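Local coordinates for substrate binding periplasmic protein (Ralstonia solanacearum, PDB 3LOP) that probably captures leucine or a similar amino acid in the periplasm, in the cleft between its two lobes, as solute-binding proteins of transport systems do, at residues T142-L147 and V197-L202; T317-Y322 and V330-R335; S230-I235 and S283-E288. All coordinates share one frame; numbering follows the deposited sequence.

Contact 1: residues T142-L147 and V197-L202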
loop_
_atom_site.group_PDB
_atom_site.type_symbol
_atom_site.label_atom_id
_atom_site.label_comp_id
_atom_site.label_asym_id
_atom_site.label_seq_id
_atom_site.Cartn_x
_atom_site.Cartn_y
_atom_site.Cartn_z
ATOM N N THR A 142 -9.857 -13.143 22.639
ATOM C CA THR A 142 -11.145 -12.485 22.826
ATOM C C THR A 142 -11.017 -11.005 23.169
ATOM O O THR A 142 -11.991 -10.261 23.075
ATOM C CB THR A 142 -11.962 -13.157 23.938
ATOM O OG1 THR A 142 -11.210 -13.141 25.158
ATOM C CG2 THR A 142 -12.294 -14.588 23.558
ATOM N N ARG A 143 -9.821 -10.574 23.559
ATOM C CA ARG A 143 -9.610 -9.179 23.927
ATOM C C ARG A 143 -8.644 -8.501 22.973
ATOM O O ARG A 143 -7.431 -8.687 23.054
ATOM C CB ARG A 143 -9.095 -9.093 25.365
ATOM C CG ARG A 143 -10.064 -9.716 26.367
ATOM C CD ARG A 143 -9.667 -9.429 27.806
ATOM N NE ARG A 143 -8.442 -10.109 28.222
ATOM C CZ ARG A 143 -8.364 -11.400 28.533
ATOM N NH1 ARG A 143 -9.443 -12.172 28.478
ATOM N NH2 ARG A 143 -7.204 -11.919 28.910
ATOM N N ILE A 144 -9.202 -7.704 22.066
ATOM C CA ILE A 144 -8.416 -7.015 21.059
ATOM C C ILE A 144 -8.489 -5.499 21.171
ATOM O O ILE A 144 -9.564 -4.925 21.360
ATOM C CB ILE A 144 -8.885 -7.446 19.650
ATOM C CG1 ILE A 144 -8.676 -8.956 19.489
ATOM C CG2 ILE A 144 -8.126 -6.675 18.571
ATOM C CD1 ILE A 144 -9.260 -9.544 18.209
ATOM N N GLY A 145 -7.327 -4.861 21.067
ATOM C CA GLY A 145 -7.249 -3.415 21.120
ATOM C C GLY A 145 -6.902 -2.922 19.728
ATOM O O GLY A 145 -6.375 -3.683 18.913
ATOM N N VAL A 146 -7.202 -1.664 19.433
ATOM C CA VAL A 146 -6.903 -1.128 18.113
ATOM C C VAL A 146 -6.309 0.272 18.163
ATOM O O VAL A 146 -6.833 1.151 18.846
ATOM C CB VAL A 146 -8.179 -1.059 17.232
ATOM C CG1 VAL A 146 -7.824 -0.536 15.844
ATOM C CG2 VAL A 146 -8.835 -2.434 17.136
ATOM N N LEU A 147 -5.202 0.461 17.453
ATOM C CA LEU A 147 -4.568 1.770 17.334
ATOM C C LEU A 147 -5.078 2.244 15.979
ATOM O O LEU A 147 -4.928 1.527 14.990
ATOM C CB LEU A 147 -3.045 1.651 17.267
ATOM C CG LEU A 147 -2.350 2.963 16.871
ATOM C CD1 LEU A 147 -2.447 3.959 18.018
ATOM C CD2 LEU A 147 -0.897 2.706 16.513
ATOM N N VAL A 197 -5.584 -6.252 26.979
ATOM C CA VAL A 197 -5.711 -6.872 25.667
ATOM C C VAL A 197 -4.679 -7.950 25.349
ATOM O O VAL A 197 -3.534 -7.888 25.795
ATOM C CB VAL A 197 -5.668 -5.797 24.559
ATOM C CG1 VAL A 197 -6.878 -4.882 24.687
ATOM C CG2 VAL A 197 -4.385 -4.983 24.662
ATOM N N GLN A 198 -5.104 -8.937 24.567
ATOM C CA GLN A 198 -4.239 -10.046 24.171
ATOM C C GLN A 198 -3.572 -9.762 22.836
ATOM O O GLN A 198 -2.542 -10.346 22.508
ATOM C CB GLN A 198 -5.057 -11.333 24.058
ATOM C CG GLN A 198 -5.673 -11.779 25.371
ATOM C CD GLN A 198 -6.861 -12.692 25.172
ATOM O OE1 GLN A 198 -7.759 -12.399 24.382
ATOM N NE2 GLN A 198 -6.882 -13.805 25.899
ATOM N N ALA A 199 -4.173 -8.863 22.066
ATOM C CA ALA A 199 -3.643 -8.501 20.762
ATOM C C ALA A 199 -4.027 -7.063 20.449
ATOM O O ALA A 199 -5.066 -6.576 20.893
ATOM C CB ALA A 199 -4.207 -9.440 19.687
ATOM N N ILE A 200 -3.170 -6.382 19.699
ATOM C CA ILE A 200 -3.431 -5.007 19.300
ATOM C C ILE A 200 -3.236 -4.909 17.798
ATOM O O ILE A 200 -2.174 -5.255 17.275
ATOM C CB ILE A 200 -2.483 -4.015 19.996
ATOM C CG1 ILE A 200 -2.790 -3.971 21.495
ATOM C CG2 ILE A 200 -2.647 -2.629 19.381
ATOM C CD1 ILE A 200 -1.797 -3.149 22.303
ATOM N N PHE A 201 -4.277 -4.445 17.116
ATOM C CA PHE A 201 -4.257 -4.292 15.671
ATOM C C PHE A 201 -3.888 -2.853 15.334
ATOM O O PHE A 201 -4.446 -1.910 15.899
ATOM C CB PHE A 201 -5.630 -4.641 15.101
ATOM C CG PHE A 201 -5.694 -4.600 13.604
ATOM C CD1 PHE A 201 -5.953 -3.409 12.936
ATOM C CD2 PHE A 201 -5.478 -5.756 12.862
ATOM C CE1 PHE A 201 -5.995 -3.368 11.545
ATOM C CE2 PHE A 201 -5.517 -5.725 11.471
ATOM C CZ PHE A 201 -5.777 -4.529 10.813
ATOM N N LEU A 202 -2.938 -2.687 14.420
ATOM C CA LEU A 202 -2.487 -1.356 14.035
ATOM C C LEU A 202 -3.082 -0.856 12.722
ATOM O O LEU A 202 -2.655 -1.259 11.639
ATOM C CB LEU A 202 -0.957 -1.332 13.938
ATOM C CG LEU A 202 -0.177 -1.928 15.115
ATOM C CD1 LEU A 202 1.313 -1.875 14.804
ATOM C CD2 LEU A 202 -0.492 -1.167 16.402
HETATM O O HOH W 1 -9.520 -15.231 25.497
#

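Contact 2: residues T317-Y322 and V330-R335. With NI (nickel (II) ion), chain H.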
loop_
_atom_site.group_PDB
_atom_site.type_symbol
_atom_site.label_atom_id
_atom_site.label_comp_id
_atom_site.label_asym_id
_atom_site.label_seq_id
_atom_site.Cartn_x
_atom_site.Cartn_y
_atom_site.Cartn_z
ATOM N N THR A 317 -9.282 -1.684 -18.238
ATOM C CA THR A 317 -10.536 -2.361 -17.942
ATOM C C THR A 317 -10.625 -3.750 -18.560
ATOM O O THR A 317 -11.518 -4.522 -18.220
ATOM C CB THR A 317 -11.753 -1.541 -18.426
ATOM O OG1 THR A 317 -11.784 -1.516 -19.858
ATOM C CG2 THR A 317 -11.678 -0.121 -17.904
ATOM N N GLU A 318 -9.703 -4.077 -19.458
ATOM C CA GLU A 318 -9.751 -5.385 -20.097
ATOM C C GLU A 318 -8.624 -6.339 -19.718
ATOM O O GLU A 318 -8.491 -7.410 -20.309
ATOM C CB GLU A 318 -9.829 -5.210 -21.615
ATOM C CG GLU A 318 -10.972 -4.294 -22.019
ATOM C CD GLU A 318 -11.215 -4.252 -23.508
ATOM O OE1 GLU A 318 -10.247 -4.061 -24.275
ATOM O OE2 GLU A 318 -12.390 -4.394 -23.907
ATOM N N LEU A 319 -7.811 -5.960 -18.736
ATOM C CA LEU A 319 -6.742 -6.843 -18.280
ATOM C C LEU A 319 -7.429 -7.997 -17.552
ATOM O O LEU A 319 -8.082 -7.784 -16.527
ATOM C CB LEU A 319 -5.796 -6.114 -17.314
ATOM C CG LEU A 319 -4.879 -5.029 -17.885
ATOM C CD1 LEU A 319 -3.976 -4.513 -16.775
ATOM C CD2 LEU A 319 -4.038 -5.588 -19.027
ATOM N N ARG A 320 -7.294 -9.208 -18.085
ATOM C CA ARG A 320 -7.916 -10.387 -17.484
ATOM C C ARG A 320 -6.849 -11.398 -17.090
ATOM O O ARG A 320 -6.380 -12.179 -17.917
ATOM C CB ARG A 320 -8.901 -11.028 -18.473
ATOM C CG ARG A 320 -9.734 -12.189 -17.906
ATOM C CD ARG A 320 -10.553 -11.741 -16.711
ATOM N NE ARG A 320 -11.769 -12.530 -16.497
ATOM C CZ ARG A 320 -11.808 -13.776 -16.035
ATOM N NH1 ARG A 320 -10.691 -14.420 -15.727
ATOM N NH2 ARG A 320 -12.978 -14.374 -15.860
ATOM N N ASP A 321 -6.467 -11.363 -15.820
ATOM C CA ASP A 321 -5.457 -12.258 -15.270
ATOM C C ASP A 321 -4.064 -12.051 -15.856
ATOM O O ASP A 321 -3.347 -13.015 -16.137
ATOM C CB ASP A 321 -5.882 -13.719 -15.445
ATOM C CG ASP A 321 -7.266 -13.992 -14.892
ATOM O OD1 ASP A 321 -7.526 -13.635 -13.723
ATOM O OD2 ASP A 321 -8.093 -14.567 -15.627
ATOM N N TYR A 322 -3.680 -10.794 -16.045
ATOM C CA TYR A 322 -2.348 -10.501 -16.554
ATOM C C TYR A 322 -1.369 -10.887 -15.445
ATOM O O TYR A 322 -1.502 -10.435 -14.306
ATOM C CB TYR A 322 -2.217 -9.011 -16.887
ATOM C CG TYR A 322 -0.787 -8.569 -17.067
ATOM C CD1 TYR A 322 0.025 -9.141 -18.047
ATOM C CD2 TYR A 322 -0.231 -7.610 -16.225
ATOM C CE1 TYR A 322 1.360 -8.768 -18.177
ATOM C CE2 TYR A 322 1.099 -7.231 -16.346
ATOM C CZ TYR A 322 1.889 -7.814 -17.320
ATOM O OH TYR A 322 3.211 -7.442 -17.422
ATOM N N VAL A 330 -3.537 -9.959 -12.289
ATOM C CA VAL A 330 -4.446 -8.844 -12.102
ATOM C C VAL A 330 -5.613 -8.949 -13.079
ATOM O O VAL A 330 -5.418 -9.150 -14.279
ATOM C CB VAL A 330 -3.712 -7.507 -12.324
ATOM C CG1 VAL A 330 -4.659 -6.346 -12.096
ATOM C CG2 VAL A 330 -2.513 -7.416 -11.392
ATOM N N ASP A 331 -6.825 -8.831 -12.550
ATOM C CA ASP A 331 -8.037 -8.892 -13.359
ATOM C C ASP A 331 -8.893 -7.670 -13.040
ATOM O O ASP A 331 -9.490 -7.587 -11.964
ATOM C CB ASP A 331 -8.809 -10.182 -13.045
ATOM C CG ASP A 331 -10.174 -10.227 -13.708
ATOM O OD1 ASP A 331 -10.413 -9.427 -14.634
ATOM O OD2 ASP A 331 -11.006 -11.073 -13.306
ATOM N N PHE A 332 -8.942 -6.719 -13.972
ATOM C CA PHE A 332 -9.729 -5.504 -13.775
ATOM C C PHE A 332 -11.094 -5.562 -14.451
ATOM O O PHE A 332 -11.815 -4.566 -14.463
ATOM C CB PHE A 332 -8.986 -4.271 -14.312
ATOM C CG PHE A 332 -7.769 -3.879 -13.517
ATOM C CD1 PHE A 332 -7.802 -3.837 -12.123
ATOM C CD2 PHE A 332 -6.608 -3.482 -14.170
ATOM C CE1 PHE A 332 -6.691 -3.399 -11.396
ATOM C CE2 PHE A 332 -5.492 -3.041 -13.451
ATOM C CZ PHE A 332 -5.537 -3.000 -12.062
ATOM N N THR A 333 -11.459 -6.710 -15.016
ATOM C CA THR A 333 -12.750 -6.814 -15.694
ATOM C C THR A 333 -13.932 -6.696 -14.733
ATOM O O THR A 333 -15.022 -6.281 -15.130
ATOM C CB THR A 333 -12.869 -8.124 -16.511
ATOM O OG1 THR A 333 -12.778 -9.257 -15.641
ATOM C CG2 THR A 333 -11.764 -8.192 -17.553
ATOM N N ASP A 334 -13.714 -7.065 -13.473
ATOM C CA ASP A 334 -14.745 -6.960 -12.442
ATOM C C ASP A 334 -14.344 -5.764 -11.584
ATOM O O ASP A 334 -13.458 -5.872 -10.737
ATOM C CB ASP A 334 -14.778 -8.226 -11.579
ATOM C CG ASP A 334 -15.835 -8.161 -10.490
ATOM O OD1 ASP A 334 -16.485 -7.100 -10.351
ATOM O OD2 ASP A 334 -16.017 -9.168 -9.774
ATOM N N ARG A 335 -14.998 -4.628 -11.803
ATOM C CA ARG A 335 -14.667 -3.406 -11.079
ATOM C C ARG A 335 -15.091 -3.371 -9.610
ATOM O O ARG A 335 -14.747 -2.434 -8.890
ATOM C CB ARG A 335 -15.260 -2.189 -11.807
ATOM C CG ARG A 335 -14.871 -2.052 -13.282
ATOM C CD ARG A 335 -13.358 -2.084 -13.495
ATOM N NE ARG A 335 -12.647 -1.034 -12.766
ATOM C CZ ARG A 335 -12.656 0.255 -13.092
ATOM N NH1 ARG A 335 -13.342 0.676 -14.146
ATOM N NH2 ARG A 335 -11.976 1.128 -12.359
HETATM NI NI NI H . -11.836 -3.543 -25.854
HETATM O O HOH W 2 -14.049 -3.705 -16.592
HETATM O O HOH W 3 -14.043 -11.190 -17.012
HETATM O O HOH W 4 -9.857 -13.432 -12.501
HETATM O O HOH W 5 -10.285 -3.147 -27.442
HETATM O O HOH W 6 -13.987 -3.383 -26.651
HETATM O O HOH W 7 -12.095 -5.818 -26.188
#

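Contact 3: residues S230-I235 and S283-E288. With LEU (leucine), chain B.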
loop_
_atom_site.group_PDB
_atom_site.type_symbol
_atom_site.label_atom_id
_atom_site.label_comp_id
_atom_site.label_asym_id
_atom_site.label_seq_id
_atom_site.Cartn_x
_atom_site.Cartn_y
_atom_site.Cartn_z
ATOM N N SER A 230 -0.278 -1.241 5.203
ATOM C CA SER A 230 0.166 0.142 5.115
ATOM C C SER A 230 1.447 0.249 5.944
ATOM O O SER A 230 2.149 1.259 5.904
ATOM C CB SER A 230 -0.908 1.071 5.686
ATOM O OG SER A 230 -1.336 0.631 6.965
ATOM N N ILE A 231 1.736 -0.812 6.693
ATOM C CA ILE A 231 2.920 -0.875 7.543
ATOM C C ILE A 231 3.924 -1.895 7.002
ATOM O O ILE A 231 3.747 -3.100 7.163
ATOM C CB ILE A 231 2.532 -1.281 8.974
ATOM C CG1 ILE A 231 1.512 -0.283 9.530
ATOM C CG2 ILE A 231 3.775 -1.342 9.856
ATOM C CD1 ILE A 231 0.794 -0.762 10.775
ATOM N N ASP A 232 4.974 -1.405 6.355
ATOM C CA ASP A 232 6.007 -2.272 5.797
ATOM C C ASP A 232 6.762 -2.912 6.967
ATOM O O ASP A 232 7.387 -2.213 7.763
ATOM C CB ASP A 232 6.963 -1.429 4.948
ATOM C CG ASP A 232 7.938 -2.268 4.153
ATOM O OD1 ASP A 232 8.521 -3.210 4.730
ATOM O OD2 ASP A 232 8.129 -1.975 2.953
ATOM N N PRO A 233 6.714 -4.251 7.088
ATOM C CA PRO A 233 7.416 -4.908 8.197
ATOM C C PRO A 233 8.924 -4.674 8.207
ATOM O O PRO A 233 9.564 -4.750 9.257
ATOM C CB PRO A 233 7.047 -6.380 8.017
ATOM C CG PRO A 233 6.865 -6.499 6.539
ATOM C CD PRO A 233 6.095 -5.246 6.195
ATOM N N GLY A 234 9.483 -4.394 7.035
ATOM C CA GLY A 234 10.909 -4.140 6.943
ATOM C C GLY A 234 11.231 -2.830 7.628
ATOM O O GLY A 234 12.175 -2.738 8.411
ATOM N N ILE A 235 10.432 -1.812 7.332
ATOM C CA ILE A 235 10.612 -0.495 7.926
ATOM C C ILE A 235 10.296 -0.557 9.417
ATOM O O ILE A 235 10.990 0.041 10.241
ATOM C CB ILE A 235 9.670 0.538 7.280
ATOM C CG1 ILE A 235 9.906 0.589 5.770
ATOM C CG2 ILE A 235 9.889 1.905 7.911
ATOM C CD1 ILE A 235 8.959 1.517 5.035
ATOM N N SER A 283 12.026 -3.581 -0.800
ATOM C CA SER A 283 11.106 -3.500 0.331
ATOM C C SER A 283 9.701 -3.781 -0.163
ATOM O O SER A 283 9.447 -3.766 -1.366
ATOM C CB SER A 283 11.133 -2.104 0.957
ATOM O OG SER A 283 10.538 -1.152 0.089
ATOM N N PHE A 284 8.784 -4.023 0.766
ATOM C CA PHE A 284 7.407 -4.290 0.387
ATOM C C PHE A 284 6.797 -3.142 -0.414
ATOM O O PHE A 284 6.209 -3.372 -1.470
ATOM C CB PHE A 284 6.555 -4.572 1.630
ATOM C CG PHE A 284 6.449 -6.034 1.975
ATOM C CD1 PHE A 284 5.629 -6.881 1.231
ATOM C CD2 PHE A 284 7.178 -6.567 3.034
ATOM C CE1 PHE A 284 5.536 -8.242 1.539
ATOM C CE2 PHE A 284 7.093 -7.925 3.351
ATOM C CZ PHE A 284 6.270 -8.762 2.601
ATOM N N ARG A 285 6.944 -1.909 0.064
ATOM C CA ARG A 285 6.360 -0.782 -0.654
ATOM C C ARG A 285 7.051 -0.517 -1.992
ATOM O O ARG A 285 6.412 -0.054 -2.933
ATOM C CB ARG A 285 6.360 0.486 0.214
ATOM C CG ARG A 285 5.672 0.336 1.584
ATOM C CD ARG A 285 4.411 -0.537 1.552
ATOM N NE ARG A 285 3.284 0.035 0.813
ATOM C CZ ARG A 285 2.448 0.959 1.285
ATOM N NH1 ARG A 285 2.596 1.449 2.512
ATOM N NH2 ARG A 285 1.433 1.372 0.534
ATOM N N ALA A 286 8.343 -0.818 -2.096
ATOM C CA ALA A 286 9.038 -0.607 -3.363
ATOM C C ALA A 286 8.517 -1.633 -4.368
ATOM O O ALA A 286 8.355 -1.338 -5.555
ATOM C CB ALA A 286 10.545 -0.759 -3.176
ATOM N N VAL A 287 8.254 -2.845 -3.890
ATOM C CA VAL A 287 7.720 -3.886 -4.759
ATOM C C VAL A 287 6.322 -3.482 -5.221
ATOM O O VAL A 287 5.953 -3.721 -6.370
ATOM C CB VAL A 287 7.677 -5.249 -4.032
ATOM C CG1 VAL A 287 6.844 -6.260 -4.823
ATOM C CG2 VAL A 287 9.099 -5.773 -3.867
ATOM N N GLU A 288 5.553 -2.858 -4.330
ATOM C CA GLU A 288 4.207 -2.408 -4.668
ATOM C C GLU A 288 4.275 -1.397 -5.818
ATOM O O GLU A 288 3.469 -1.441 -6.742
ATOM C CB GLU A 288 3.537 -1.767 -3.445
ATOM C CG GLU A 288 2.055 -1.475 -3.632
ATOM C CD GLU A 288 1.404 -0.890 -2.388
ATOM O OE1 GLU A 288 1.934 -1.102 -1.276
ATOM O OE2 GLU A 288 0.351 -0.230 -2.521
HETATM N N LEU B . -1.854 4.696 1.867
HETATM C CA LEU B . -1.370 4.829 3.269
HETATM C C LEU B . -0.056 4.092 3.437
HETATM O O LEU B . 0.669 4.425 4.395
HETATM C CB LEU B . -2.406 4.247 4.215
HETATM C CG LEU B . -3.749 4.832 3.794
HETATM C CD1 LEU B . -4.806 3.825 3.893
HETATM C CD2 LEU B . -4.062 6.019 4.614
HETATM O OXT LEU B . 0.225 3.193 2.612
HETATM O O HOH W 8 4.634 1.338 4.684
HETATM O O HOH W 9 10.258 -4.566 3.339
HETATM O O HOH W 10 9.317 0.527 2.150
#

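Contact 1: residues T142-L147 and V197-L202
Two neighbouring parallel strands at the centre of the four-stranded parallel sheet of one lobe of the periplasmic binding protein fold meet where Ile144 to Leu147 run beside Ala199 to Leu202. The ladder alternates between them: Gly145 N gives to Ala199 O (2.8 Å), Phe201 N to Gly145 O and Leu147 N to Phe201 O. Val197 CG1 lies beside its own backbone N (chi1 -65°), which places it over Gly145; that residue, without a side chain, lets Val197 CG1 come to 3.6 Å from Gly145 N. Farther along the same face, Leu147 CD2 touches Leu202 CD2 at 3.9 Å, branched aliphatic tips that suit a dry interior.

Just before the strands the side chain of Gln198 takes over the pairing. Its OE1 accepts two backbone protons, from Thr142 N at 2.8 Å in the carbonyl plane and from Arg143 N, tilted 26° from it, while Gln198 N returns a bond to Arg143 O. These bonds limit the turning of the amide, which stacks over the Arg143 guanidinium with the planes 26° apart and Gln198 CD 3.8 Å above the guanidinium centre. A water joins Gln198 NE2 to Thr142 OG1.

On one side of the sheet Ile144, Val146, Ala199 and Phe201 pack against helices 125-138 and 152-166; on the other, Leu147, Ile200 and Leu202 meet helix 206-218. Strands 174-178 and 224-227 flank the pair.

Contact 2: residues T317-Y322 and V330-R335
With CG anti to the backbone N in both Arg320 (chi1 -174°) and Asp331 (chi1 172°), the two side chains run side by side from adjoining backbones. The arginine chain then bends at chi2 (59°), which lays Arg320 CD against the carboxylate, 3.1 Å from Asp331 OD1. Asp331 OD2 lies over one face of the guanidinium, 3.6 Å from Arg320 NE, so this salt bridge is a matter of charge with no N-H aimed at the oxygen. The in-plane N-H groups serve other partners: NH1 of Arg320 bonds Asp321 OD2 at 2.6 Å, and NE gives to a water that donates in turn to Thr333 OG1.

Asp331 OD1 has its own work. It accepts from Thr333 N, which approaches from above the carboxylate plane to close an Asx turn, and Asp331 OD1 takes Thr333 OG1 (2.6 Å) on its syn lone pair. The short side chains of aspartate and threonine are well suited to such a tight turn. The backbones are tied by Phe332 N to Leu319 O and by a reciprocal pair between Tyr322 and Val330; Asp321 and Tyr322 together face Val330 in a G1 beta bulge. On the buried side, Leu319 CD1 rests 3.8 Å from Phe332 CD2, and the phenylalanine ring also meets Phe119 edge-to-face. At the surface both carboxylate oxygens of Glu318 bind a nickel ion that carries three waters.

Asp321 OD1 and Asp331 OD2 stand 4.3 Å apart, bridged by a water that donates to both. Arg320, paired with both acids, probably offsets their mutual repulsion and favours their ionised forms, making the hairpin's outer side a small salt-bridge network.

Contact 3: residues S230-I235 and S283-E288
Asp232 and Phe284 form the close-packed part of this contact, where two helix starts meet beside the leucine pocket. A chi1 of -171° swings the Asp232 carboxylate away from its own backbone N and across to the start of helix 284-303. Asp232 OD2 accepts from Arg285 N at 3.1 Å, on the anti side and 31° out of the carboxylate plane, and sits 3.3 Å from Phe284 CB. The other oxygen, OD1, accepts from Gly234 N and so caps helix 233-240. One aspartate thus serves two helix N-termini, and their dipoles would probably stabilise its negative charge. OD1 also lies in the plane of the Phe284 ring, at its edge, and Pro233 CG touches Phe284 CE2 at 3.5 Å. Proline has no N-H to give, and the first turn of a helix asks for none.

Arg285 makes the firm polar part. Bent at chi2 and chi3, it clasps OXT of the bound leucine with Arg285 NH1 (2.9 Å) and NH2 (3.0 Å). Glu288 OE1 accepts from Arg285 NE at 2.7 Å, at another part of the guanidinium edge, a second-shell bond that fixes the group's turn. Ser230 CB lies 3.8 Å from CB of the leucine ligand.

The looser side is water-mediated. One water gives to Asp232 OD1 and accepts from Phe284 N; another joins Asp232 OD2 to Ser283 OG, itself the N-cap acceptor of Ala286 N. A third donates to Ser230 O and accepts from Asp232 N and Arg285 NH1, filling in where Ser230 and the arginine do not bond directly.

Helix 19-38 packs on Arg285 and Glu288, strand 354-356 on Pro233 and Phe284, and helix 263-275 on Ala286 and Val287; Ser230 OG bonds Ala204 O.

In the fold
Contact 1 is core, the middle of one lobe's parallel sheet, and its chemistry is mostly regular backbone bonding, with apolar side chains on both faces of the sheet. Contact 2, partly exposed and about 36 Å away between centres, lies in a hairpin whose exposed side carries charges and waters, with a nickel ion bound nearby. Contact 3, buried near the centre of the chain, joins two helix starts through carboxylate capping and waters, and alone among the three touches the bound leucine. It meets contact 1 by packing, Leu202 O against Ile231 CD1 at 3.6 Å. Contact 2 is linked to contact 3 through helix 284-303, which begins in contact 3 and farther on packs against Leu319, Tyr322 and Phe332.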